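Local coordinates for beta-ketoacyl-[acyl-carrier-protein] synthase III (PDB 2X3E) that probably catalyses the condensation of acetyl-CoA with malonyl-ACP to 3-oxobutanoyl-ACP, the step that initiates fatty acid synthesis, at residues A[6-11]-A[322-327]; A[46-51]-A[157-162]; A[78-83]-A[138-143]; A[113-118]-A[305-310]. The protein carries 1 engineered substitution. All coordinates share one frame; numbering follows the deposited sequence.

In the fold
Contacts 2 and 3 have centres 9 Å apart: strands 160-169 and 133-140 run side by side in one sheet, and S143 OG lies 2.5 Å from D159 OD2, probably a hydrogen bond. Contact 4 meets contact 3 where A79 CB lies 3.2 Å from G114 O, and contact 1 where W323 CE3 lies 3.5 Å from M305 SD. Three contacts border the predicted active site: the nearest approaches, side chain to side chain or from the glycine itself, are G309 of contact 4 to H250, about 4 Å, T113 to the engineered A112, about 5 Å, and G158 of contact 2 to N280, about 6 Å. Contact 1 lies away from it, enclosing the others in sequence.

Contact 1. Residues A[6-11]-A[322-327]; sequences AVVCGL and RWPKIV
I326 and V8 bury the most area here, and the contact between 6-11 and 322-327 is mainly apolar. The CD1 methyl of I326 meets main chain, lying 3.4 Å from C9 C and 3.5 Å from G10 N. With chi1 at -64°, CG1 lies beside the backbone N and CG2 anti to it; CD1 covers the C9-G10 peptide, and CG2 approaches L11 CB at 4.0 Å. P324 turns its ring toward V8, with P324 CG 3.4 Å from V8 O. L11 CD2 comes in at the edge of the W323 indole, near its plane and 4.4 Å from W323 CH2, while P324 CD sits over one face of the same ring.

The CD1 methyl thus lies against a classic beta bulge, in which C9 and G10 both face V165 of strand 160-169. In the thiolase-like fold this joins the outermost strand 5-14 of one sheet to the chain leaving strand 315-322 of the other; L11, W323 and I326 also pack on helix 285-295.

Polar links between the segments run through water. One water accepts from V327 N at 2.8 Å and donates weakly to C9 O. A second donates to L11 O at 2.7 Å and to V327 O at 3.3 Å. S67 OG bonds both L11 N and V327 O.

Contact 2. Residues A[46-51]-A[157-162]; sequences HIAGDL and FGDGAG
A chi1 of -58° holds the D159 carboxylate beside its own backbone N, so that main chain and side chain both meet the 46-48 backbone. D159 N donates to H46 O at 2.9 Å, tilted only modestly from the carbonyl plane, and D159 OD2 accepts from A48 N at 2.8 Å, nearly straight at 163°. OD2 uses its anti lone pair for A48 and also takes a bond from S143 OG, so this buried oxygen has two partners. A48 CB lies 3.3 Å from the same OD2. A water completes the lacing, accepting from H46 N at 2.8 Å and donating to D159 O at 3.0 Å. The imidazole of H46 leads away from 157-162, and its ND1 bonds P16 O.

Past A48 the chain reverses in a type II' turn to L51, with G49 at positive phi. G158, opposite H46 in the register, also makes a backbone bond to N280, a predicted active-site residue.

The loop lies between strand 44-46 and helix 53-68. H46 and I47 rest on strand 19-21, A161 packs on L56 and A60 of helix 53-68, and G160 and G162 pair with strand 133-140.

Contact 3. Residues A[78-83]-A[138-143]; sequences LATSTG and GVDTFS
A79 and G138 pair in a parallel bridge, from which V139 N donates to A79 O at 3.1 Å and 175°. Beyond the bridge the two chains are joined chiefly by side-chain polar groups. T82 OG1, which a chi1 of 51° puts between the backbone N and the carbonyl carbon, donates to D140 OD1 at 2.7 Å and accepts from T141 N at 2.9 Å. The second bond, at 166°, fixes the hydroxyl as acceptor there and leaves its proton to the carboxylate. D140 OD1 is gripped twice: T82 OG1 comes to its anti lone pair and S81 N, 2.9 Å away, to the syn one. D140 OD2 has its own partners, A283 N and a water that also binds S81 OG, so both oxygens of this buried carboxylate are held.

These are the C-terminal ends of neighbouring parallel strands in the N-terminal sheet of the thiolase-like fold, near which the predicted active-site position lies; the D140 side chain is about 7 Å from that of A112, the engineered residue there. Directly after the bridge, T80 OG1 accepts from T82 N in an ST turn and lies 2.8 Å from V139 O.

Apolar contacts flank this network. L78 CD1 meets V139 CG1 at 4.0 Å. T82 CG2 approaches F142 CD1 at 3.7 Å, its side chain at about a right angle to that of F142, while S81 CB comes to the ring's edge. F142 also meets the rings of F157 and F211, and C87 of the second subunit packs on S81 and F142.

Contact 4. Residues A[113-118]-A[305-310]; sequences TGFVYG and MVLTGF
T113, V116 and L307 have the most area covered where the start of helix 114-127 meets strand 304-311. T113 presses its side chain on the strand backbone: OG1 is 3.6 Å from F310 C, and CG2 is 4.0 Å from G309 O. Its hydroxyl bonds T315 OG1, outside the pair. V116, three residues on, faces the same strand. With CG1 anti to the backbone N (chi1 -179°), its CG2 branch lies beside that N and meets the peptide between T308 and G309, 3.9 Å from G309 N. L307 CD1 touches the rim of F115, near the ring plane and 4.2 Å from F115 CE2.

No hydrogen bond crosses. G309, without a side chain, lets its CA come within 4.7 Å of T113 CA, although the axes of the short segments stay 7.7 Å apart, at 124°.

T113 occupies the N-cap position, though its side chain makes no capping bond, directly after A112, an engineered residue at the predicted nucleophile position; G309 borders H250, also a predicted active-site residue. A helix buried between two sheets, here touching A79 and G138 of one and strand 304-311 of the other, just after the nucleophile position, is characteristic of the thiolase-like fold.

Contact 1. Residues A[6-11]-A[322-327]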
loop_
_atom_site.group_PDB
_atom_site.type_symbol
_atom_site.label_atom_id
_atom_site.label_comp_id
_atom_site.label_asym_id
_atom_site.label_seq_id
_atom_site.Cartn_x
_atom_site.Cartn_y
_atom_site.Cartn_z
ATOM N N ALA A 6 0.204 4.007 19.648
ATOM C CA ALA A 6 1.127 4.637 18.719
ATOM C C ALA A 6 1.069 6.134 18.957
ATOM O O ALA A 6 -0.006 6.723 18.880
ATOM C CB ALA A 6 0.731 4.321 17.291
ATOM N N VAL A 7 2.225 6.739 19.231
ATOM C CA VAL A 7 2.315 8.141 19.621
ATOM C C VAL A 7 3.095 8.977 18.604
ATOM O O VAL A 7 4.227 8.650 18.255
ATOM C CB VAL A 7 2.997 8.270 21.000
ATOM C CG1 VAL A 7 3.239 9.729 21.340
ATOM C CG2 VAL A 7 2.157 7.590 22.075
ATOM N N VAL A 8 2.492 10.068 18.144
ATOM C CA VAL A 8 3.190 11.017 17.269
ATOM C C VAL A 8 4.297 11.704 18.073
ATOM O O VAL A 8 4.046 12.220 19.159
ATOM C CB VAL A 8 2.228 12.090 16.695
ATOM C CG1 VAL A 8 2.998 13.131 15.886
ATOM C CG2 VAL A 8 1.152 11.440 15.829
ATOM N N CYS A 9 5.517 11.706 17.538
ATOM C CA CYS A 9 6.654 12.324 18.229
ATOM C C CYS A 9 7.596 13.124 17.321
ATOM O O CYS A 9 8.600 13.635 17.794
ATOM C CB CYS A 9 7.437 11.264 19.017
ATOM S SG CYS A 9 8.153 9.933 18.039
ATOM N N GLY A 10 7.249 13.275 16.042
ATOM C CA GLY A 10 8.078 14.028 15.099
ATOM C C GLY A 10 7.301 14.431 13.863
ATOM O O GLY A 10 6.389 13.721 13.441
ATOM N N LEU A 11 7.652 15.588 13.299
ATOM C CA LEU A 11 7.011 16.106 12.090
ATOM C C LEU A 11 8.068 16.746 11.207
ATOM O O LEU A 11 8.958 17.441 11.695
ATOM C CB LEU A 11 5.931 17.138 12.446
ATOM C CG LEU A 11 5.165 17.806 11.297
ATOM C CD1 LEU A 11 4.225 16.833 10.621
ATOM C CD2 LEU A 11 4.397 19.019 11.804
ATOM N N ARG A 322 -4.657 14.006 20.835
ATOM C CA ARG A 322 -4.264 15.272 21.445
ATOM C C ARG A 322 -2.878 15.604 20.922
ATOM O O ARG A 322 -2.012 14.733 20.867
ATOM C CB ARG A 322 -4.286 15.188 22.970
ATOM C CG ARG A 322 -5.703 15.061 23.543
ATOM C CD ARG A 322 -5.709 15.061 25.064
ATOM N NE ARG A 322 -4.831 14.018 25.597
ATOM C CZ ARG A 322 -3.811 14.214 26.439
ATOM N NH1 ARG A 322 -3.511 15.428 26.910
ATOM N NH2 ARG A 322 -3.090 13.172 26.836
ATOM N N TRP A 323 -2.681 16.850 20.499
ATOM C CA TRP A 323 -1.445 17.228 19.813
ATOM C C TRP A 323 -0.299 17.287 20.821
ATOM O O TRP A 323 -0.438 17.923 21.872
ATOM C CB TRP A 323 -1.602 18.576 19.094
ATOM C CG TRP A 323 -0.379 18.968 18.306
ATOM C CD1 TRP A 323 0.490 19.975 18.588
ATOM C CD2 TRP A 323 0.115 18.328 17.128
ATOM N NE1 TRP A 323 1.492 20.013 17.651
ATOM C CE2 TRP A 323 1.285 19.009 16.740
ATOM C CE3 TRP A 323 -0.319 17.244 16.362
ATOM C CZ2 TRP A 323 2.029 18.643 15.617
ATOM C CZ3 TRP A 323 0.422 16.880 15.240
ATOM C CH2 TRP A 323 1.584 17.580 14.884
ATOM N N PRO A 324 0.824 16.608 20.518
ATOM C CA PRO A 324 1.951 16.580 21.435
ATOM C C PRO A 324 2.887 17.760 21.234
ATOM O O PRO A 324 2.725 18.534 20.286
ATOM C CB PRO A 324 2.657 15.278 21.058
ATOM C CG PRO A 324 2.444 15.169 19.594
ATOM C CD PRO A 324 1.104 15.809 19.308
ATOM N N LYS A 325 3.867 17.881 22.118
ATOM C CA LYS A 325 4.892 18.913 21.996
ATOM C C LYS A 325 5.908 18.484 20.941
ATOM O O LYS A 325 6.720 17.587 21.183
ATOM C CB LYS A 325 5.583 19.137 23.340
ATOM C CG LYS A 325 4.631 19.570 24.457
ATOM C CD LYS A 325 5.310 19.561 25.817
ATOM C CE LYS A 325 4.330 19.914 26.929
ATOM N NZ LYS A 325 3.212 18.923 27.037
ATOM N N ILE A 326 5.851 19.114 19.769
ATOM C CA ILE A 326 6.740 18.773 18.655
ATOM C C ILE A 326 7.721 19.903 18.410
ATOM O O ILE A 326 7.326 21.075 18.377
ATOM C CB ILE A 326 5.953 18.509 17.347
ATOM C CG1 ILE A 326 5.044 17.286 17.501
ATOM C CG2 ILE A 326 6.910 18.312 16.167
ATOM C CD1 ILE A 326 5.799 15.978 17.735
ATOM N N VAL A 327 8.997 19.549 18.241
ATOM C CA VAL A 327 10.038 20.528 17.957
ATOM C C VAL A 327 9.890 21.004 16.511
ATOM O O VAL A 327 9.906 20.180 15.575
ATOM C CB VAL A 327 11.460 19.952 18.158
ATOM C CG1 VAL A 327 12.515 20.992 17.805
ATOM C CG2 VAL A 327 11.651 19.474 19.587
HETATM O O HOH W 1 9.563 16.832 18.373
HETATM O O HOH W 2 9.147 20.039 12.400
#

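Contact 2. Residues A[46-51]-A[157-162]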
loop_
_atom_site.group_PDB
_atom_site.type_symbol
_atom_site.label_atom_id
_atom_site.label_comp_id
_atom_site.label_asym_id
_atom_site.label_seq_id
_atom_site.Cartn_x
_atom_site.Cartn_y
_atom_site.Cartn_z
ATOM N N HIS A 46 3.470 24.088 -5.622
ATOM C CA HIS A 46 4.859 23.699 -5.809
ATOM C C HIS A 46 4.924 22.524 -6.780
ATOM O O HIS A 46 4.091 21.610 -6.720
ATOM C CB HIS A 46 5.510 23.363 -4.465
ATOM C CG HIS A 46 5.661 24.554 -3.567
ATOM N ND1 HIS A 46 6.871 25.177 -3.358
ATOM C CD2 HIS A 46 4.751 25.244 -2.838
ATOM C CE1 HIS A 46 6.702 26.201 -2.539
ATOM N NE2 HIS A 46 5.425 26.265 -2.211
ATOM N N ILE A 47 5.904 22.571 -7.682
ATOM C CA ILE A 47 5.972 21.651 -8.816
ATOM C C ILE A 47 7.272 20.846 -8.751
ATOM O O ILE A 47 8.365 21.411 -8.770
ATOM C CB ILE A 47 5.872 22.426 -10.160
ATOM C CG1 ILE A 47 4.559 23.225 -10.231
ATOM C CG2 ILE A 47 5.967 21.481 -11.347
ATOM C CD1 ILE A 47 3.298 22.366 -10.225
ATOM N N ALA A 48 7.140 19.524 -8.681
ATOM C CA ALA A 48 8.286 18.639 -8.458
ATOM C C ALA A 48 9.302 18.665 -9.599
ATOM O O ALA A 48 10.503 18.551 -9.358
ATOM C CB ALA A 48 7.809 17.215 -8.207
ATOM N N GLY A 49 8.826 18.808 -10.833
ATOM C CA GLY A 49 9.717 18.900 -11.994
ATOM C C GLY A 49 10.467 17.600 -12.217
ATOM O O GLY A 49 9.848 16.571 -12.486
ATOM N N ASP A 50 11.794 17.630 -12.090
ATOM C CA ASP A 50 12.589 16.402 -12.250
ATOM C C ASP A 50 12.620 15.524 -10.997
ATOM O O ASP A 50 13.086 14.383 -11.062
ATOM C CB ASP A 50 14.021 16.694 -12.752
ATOM C CG ASP A 50 14.846 17.553 -11.795
ATOM O OD1 ASP A 50 14.452 17.745 -10.626
ATOM O OD2 ASP A 50 15.916 18.036 -12.228
ATOM N N LEU A 51 12.117 16.041 -9.874
ATOM C CA LEU A 51 12.046 15.276 -8.628
ATOM C C LEU A 51 10.810 14.383 -8.614
ATOM O O LEU A 51 9.756 14.767 -9.120
ATOM C CB LEU A 51 12.019 16.215 -7.414
ATOM C CG LEU A 51 13.236 17.130 -7.238
ATOM C CD1 LEU A 51 13.098 17.925 -5.964
ATOM C CD2 LEU A 51 14.534 16.337 -7.215
ATOM N N PHE A 157 -4.097 21.398 -8.052
ATOM C CA PHE A 157 -3.159 20.409 -7.524
ATOM C C PHE A 157 -1.705 20.874 -7.468
ATOM O O PHE A 157 -1.198 21.510 -8.386
ATOM C CB PHE A 157 -3.262 19.083 -8.298
ATOM C CG PHE A 157 -4.511 18.313 -7.991
ATOM C CD1 PHE A 157 -4.617 17.587 -6.818
ATOM C CD2 PHE A 157 -5.590 18.336 -8.862
ATOM C CE1 PHE A 157 -5.777 16.891 -6.514
ATOM C CE2 PHE A 157 -6.746 17.643 -8.567
ATOM C CZ PHE A 157 -6.839 16.914 -7.392
ATOM N N GLY A 158 -1.049 20.525 -6.368
ATOM C CA GLY A 158 0.383 20.771 -6.189
ATOM C C GLY A 158 1.070 19.529 -5.667
ATOM O O GLY A 158 0.415 18.513 -5.409
ATOM N N ASP A 159 2.388 19.622 -5.497
ATOM C CA ASP A 159 3.231 18.502 -5.085
ATOM C C ASP A 159 3.858 18.758 -3.720
ATOM O O ASP A 159 4.038 19.905 -3.303
ATOM C CB ASP A 159 4.366 18.289 -6.096
ATOM C CG ASP A 159 3.868 18.024 -7.505
ATOM O OD1 ASP A 159 2.717 17.568 -7.669
ATOM O OD2 ASP A 159 4.648 18.258 -8.457
ATOM N N GLY A 160 4.230 17.684 -3.034
ATOM C CA GLY A 160 4.889 17.819 -1.745
ATOM C C GLY A 160 4.914 16.542 -0.951
ATOM O O GLY A 160 4.351 15.523 -1.368
ATOM N N ALA A 161 5.577 16.615 0.202
ATOM C CA ALA A 161 5.682 15.502 1.129
ATOM C C ALA A 161 5.619 16.020 2.561
ATOM O O ALA A 161 6.209 17.053 2.881
ATOM C CB ALA A 161 6.985 14.734 0.901
ATOM N N GLY A 162 4.890 15.294 3.405
ATOM C CA GLY A 162 4.876 15.530 4.839
ATOM C C GLY A 162 5.035 14.214 5.572
ATOM O O GLY A 162 4.473 13.194 5.163
HETATM O O HOH W 3 2.536 22.486 -3.496
#

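Contact 3. Residues A[78-83]-A[138-143]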
loop_
_atom_site.group_PDB
_atom_site.type_symbol
_atom_site.label_atom_id
_atom_site.label_comp_id
_atom_site.label_asym_id
_atom_site.label_seq_id
_atom_site.Cartn_x
_atom_site.Cartn_y
_atom_site.Cartn_z
ATOM N N LEU A 78 5.193 4.777 2.928
ATOM C CA LEU A 78 4.760 5.906 2.117
ATOM C C LEU A 78 3.311 5.719 1.716
ATOM O O LEU A 78 2.942 4.685 1.135
ATOM C CB LEU A 78 5.597 6.070 0.845
ATOM C CG LEU A 78 7.124 6.197 0.868
ATOM C CD1 LEU A 78 7.595 7.010 -0.344
ATOM C CD2 LEU A 78 7.700 6.754 2.175
ATOM N N ALA A 79 2.495 6.713 2.045
ATOM C CA ALA A 79 1.136 6.821 1.522
ATOM C C ALA A 79 1.223 7.659 0.251
ATOM O O ALA A 79 1.487 8.862 0.328
ATOM C CB ALA A 79 0.228 7.479 2.543
ATOM N N THR A 80 1.043 7.017 -0.907
ATOM C CA THR A 80 1.202 7.676 -2.213
ATOM C C THR A 80 0.404 6.988 -3.319
ATOM O O THR A 80 0.154 5.781 -3.258
ATOM C CB THR A 80 2.699 7.749 -2.658
ATOM O OG1 THR A 80 2.832 8.612 -3.793
ATOM C CG2 THR A 80 3.267 6.370 -3.020
ATOM N N SER A 81 0.004 7.777 -4.313
ATOM C CA SER A 81 -0.578 7.275 -5.564
ATOM C C SER A 81 0.335 7.596 -6.760
ATOM O O SER A 81 -0.052 7.404 -7.912
ATOM C CB SER A 81 -1.949 7.909 -5.799
ATOM O OG SER A 81 -2.786 7.747 -4.671
ATOM N N THR A 82 1.535 8.098 -6.476
ATOM C CA THR A 82 2.453 8.563 -7.511
ATOM C C THR A 82 3.854 8.088 -7.167
ATOM O O THR A 82 4.796 8.884 -7.055
ATOM C CB THR A 82 2.405 10.097 -7.633
ATOM O OG1 THR A 82 2.564 10.682 -6.335
ATOM C CG2 THR A 82 1.079 10.544 -8.225
ATOM N N GLY A 83 3.978 6.776 -6.977
ATOM C CA GLY A 83 5.267 6.157 -6.685
ATOM C C GLY A 83 6.227 6.334 -7.846
ATOM O O GLY A 83 5.801 6.562 -8.976
ATOM N N GLY A 138 3.296 10.991 3.939
ATOM C CA GLY A 138 2.288 11.317 2.936
ATOM C C GLY A 138 2.964 12.115 1.840
ATOM O O GLY A 138 3.473 13.196 2.096
ATOM N N VAL A 139 3.001 11.567 0.628
ATOM C CA VAL A 139 3.685 12.209 -0.491
ATOM C C VAL A 139 2.943 11.956 -1.791
ATOM O O VAL A 139 2.516 10.836 -2.062
ATOM C CB VAL A 139 5.148 11.708 -0.636
ATOM C CG1 VAL A 139 5.214 10.166 -0.749
ATOM C CG2 VAL A 139 5.838 12.378 -1.825
ATOM N N ASP A 140 2.798 13.001 -2.595
ATOM C CA ASP A 140 2.260 12.857 -3.933
ATOM C C ASP A 140 2.821 13.936 -4.856
ATOM O O ASP A 140 3.076 15.068 -4.428
ATOM C CB ASP A 140 0.722 12.886 -3.907
ATOM C CG ASP A 140 0.101 11.491 -3.816
ATOM O OD1 ASP A 140 0.473 10.618 -4.621
ATOM O OD2 ASP A 140 -0.779 11.267 -2.952
ATOM N N THR A 141 3.032 13.554 -6.110
ATOM C CA THR A 141 3.493 14.454 -7.158
ATOM C C THR A 141 2.482 14.436 -8.311
ATOM O O THR A 141 2.814 14.114 -9.466
ATOM C CB THR A 141 4.889 14.063 -7.667
ATOM O OG1 THR A 141 4.917 12.660 -7.959
ATOM C CG2 THR A 141 5.956 14.391 -6.619
ATOM N N PHE A 142 1.246 14.794 -7.982
ATOM C CA PHE A 142 0.151 14.797 -8.954
ATOM C C PHE A 142 0.402 15.650 -10.188
ATOM O O PHE A 142 -0.151 15.352 -11.243
ATOM C CB PHE A 142 -1.171 15.223 -8.298
ATOM C CG PHE A 142 -2.056 14.072 -7.916
ATOM C CD1 PHE A 142 -1.552 13.003 -7.193
ATOM C CD2 PHE A 142 -3.399 14.056 -8.278
ATOM C CE1 PHE A 142 -2.365 11.940 -6.835
ATOM C CE2 PHE A 142 -4.216 12.995 -7.925
ATOM C CZ PHE A 142 -3.695 11.934 -7.198
ATOM N N SER A 143 1.218 16.696 -10.078
ATOM C CA SER A 143 1.515 17.539 -11.250
ATOM C C SER A 143 2.050 16.723 -12.427
ATOM O O SER A 143 1.796 17.067 -13.579
ATOM C CB SER A 143 2.493 18.669 -10.915
ATOM O OG SER A 143 3.825 18.194 -10.822
HETATM O O HOH W 4 -2.178 8.952 -2.355
#

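Contact 4. Residues A[113-118]-A[305-310]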
loop_
_atom_site.group_PDB
_atom_site.type_symbol
_atom_site.label_atom_id
_atom_site.label_comp_id
_atom_site.label_asym_id
_atom_site.label_seq_id
_atom_site.Cartn_x
_atom_site.Cartn_y
_atom_site.Cartn_z
ATOM N N THR A 113 -7.012 10.100 1.023
ATOM C CA THR A 113 -7.136 9.561 2.385
ATOM C C THR A 113 -5.901 8.758 2.825
ATOM O O THR A 113 -5.908 8.125 3.880
ATOM C CB THR A 113 -8.392 8.655 2.507
ATOM O OG1 THR A 113 -9.471 9.214 1.746
ATOM C CG2 THR A 113 -8.816 8.501 3.970
ATOM N N GLY A 114 -4.842 8.793 2.021
ATOM C CA GLY A 114 -3.640 8.004 2.271
ATOM C C GLY A 114 -2.963 8.240 3.610
ATOM O O GLY A 114 -2.480 7.299 4.226
ATOM N N PHE A 115 -2.915 9.484 4.066
ATOM C CA PHE A 115 -2.248 9.786 5.337
ATOM C C PHE A 115 -3.032 9.232 6.541
ATOM O O PHE A 115 -2.431 8.698 7.490
ATOM C CB PHE A 115 -1.999 11.283 5.482
ATOM C CG PHE A 115 -1.083 11.630 6.623
ATOM C CD1 PHE A 115 0.280 11.411 6.519
ATOM C CD2 PHE A 115 -1.590 12.166 7.804
ATOM C CE1 PHE A 115 1.130 11.718 7.572
ATOM C CE2 PHE A 115 -0.750 12.478 8.857
ATOM C CZ PHE A 115 0.615 12.258 8.740
ATOM N N VAL A 116 -4.365 9.325 6.485
ATOM C CA VAL A 116 -5.214 8.763 7.544
ATOM C C VAL A 116 -5.132 7.227 7.592
ATOM O O VAL A 116 -4.947 6.646 8.674
ATOM C CB VAL A 116 -6.681 9.235 7.425
ATOM C CG1 VAL A 116 -7.534 8.650 8.546
ATOM C CG2 VAL A 116 -6.755 10.764 7.474
ATOM N N TYR A 117 -5.266 6.583 6.431
ATOM C CA TYR A 117 -5.086 5.129 6.311
ATOM C C TYR A 117 -3.679 4.728 6.713
ATOM O O TYR A 117 -3.482 3.699 7.354
ATOM C CB TYR A 117 -5.356 4.644 4.878
ATOM C CG TYR A 117 -6.781 4.189 4.634
ATOM C CD1 TYR A 117 -7.790 5.096 4.309
ATOM C CD2 TYR A 117 -7.116 2.847 4.726
ATOM C CE1 TYR A 117 -9.095 4.663 4.090
ATOM C CE2 TYR A 117 -8.408 2.409 4.514
ATOM C CZ TYR A 117 -9.393 3.314 4.195
ATOM O OH TYR A 117 -10.669 2.845 3.972
ATOM N N GLY A 118 -2.706 5.536 6.300
ATOM C CA GLY A 118 -1.311 5.349 6.693
ATOM C C GLY A 118 -1.115 5.331 8.194
ATOM O O GLY A 118 -0.386 4.487 8.710
ATOM N N MET A 305 -7.486 17.336 18.679
ATOM C CA MET A 305 -7.291 17.405 17.234
ATOM C C MET A 305 -7.938 16.225 16.508
ATOM O O MET A 305 -7.935 15.092 17.000
ATOM C CB MET A 305 -5.791 17.435 16.924
ATOM C CG MET A 305 -5.430 17.435 15.438
ATOM S SD MET A 305 -3.642 17.472 15.198
ATOM C CE MET A 305 -3.319 19.222 15.404
ATOM N N VAL A 306 -8.493 16.514 15.334
ATOM C CA VAL A 306 -8.933 15.489 14.398
ATOM C C VAL A 306 -8.328 15.753 13.018
ATOM O O VAL A 306 -8.340 16.888 12.518
ATOM C CB VAL A 306 -10.467 15.423 14.304
ATOM C CG1 VAL A 306 -10.918 14.479 13.179
ATOM C CG2 VAL A 306 -11.045 14.970 15.642
ATOM N N LEU A 307 -7.769 14.697 12.439
ATOM C CA LEU A 307 -7.300 14.704 11.070
ATOM C C LEU A 307 -8.353 13.959 10.271
ATOM O O LEU A 307 -8.843 12.923 10.709
ATOM C CB LEU A 307 -5.952 13.990 10.945
ATOM C CG LEU A 307 -4.887 14.332 11.984
ATOM C CD1 LEU A 307 -3.610 13.519 11.731
ATOM C CD2 LEU A 307 -4.581 15.818 11.985
ATOM N N THR A 308 -8.697 14.470 9.100
ATOM C CA THR A 308 -9.737 13.839 8.301
ATOM C C THR A 308 -9.455 13.935 6.803
ATOM O O THR A 308 -8.935 14.942 6.315
ATOM C CB THR A 308 -11.122 14.427 8.646
ATOM O OG1 THR A 308 -12.148 13.687 7.967
ATOM C CG2 THR A 308 -11.200 15.896 8.270
ATOM N N GLY A 309 -9.795 12.865 6.084
ATOM C CA GLY A 309 -9.598 12.801 4.645
ATOM C C GLY A 309 -10.770 12.189 3.902
ATOM O O GLY A 309 -11.547 11.427 4.466
ATOM N N PHE A 310 -10.894 12.554 2.629
ATOM C CA PHE A 310 -11.825 11.921 1.689
ATOM C C PHE A 310 -11.159 11.992 0.318
ATOM O O PHE A 310 -10.535 12.996 -0.005
ATOM C CB PHE A 310 -13.182 12.643 1.662
ATOM C CG PHE A 310 -13.993 12.358 0.422
ATOM C CD1 PHE A 310 -14.810 11.240 0.350
ATOM C CD2 PHE A 310 -13.910 13.194 -0.682
ATOM C CE1 PHE A 310 -15.545 10.964 -0.799
ATOM C CE2 PHE A 310 -14.643 12.930 -1.831
ATOM C CZ PHE A 310 -15.463 11.806 -1.887
#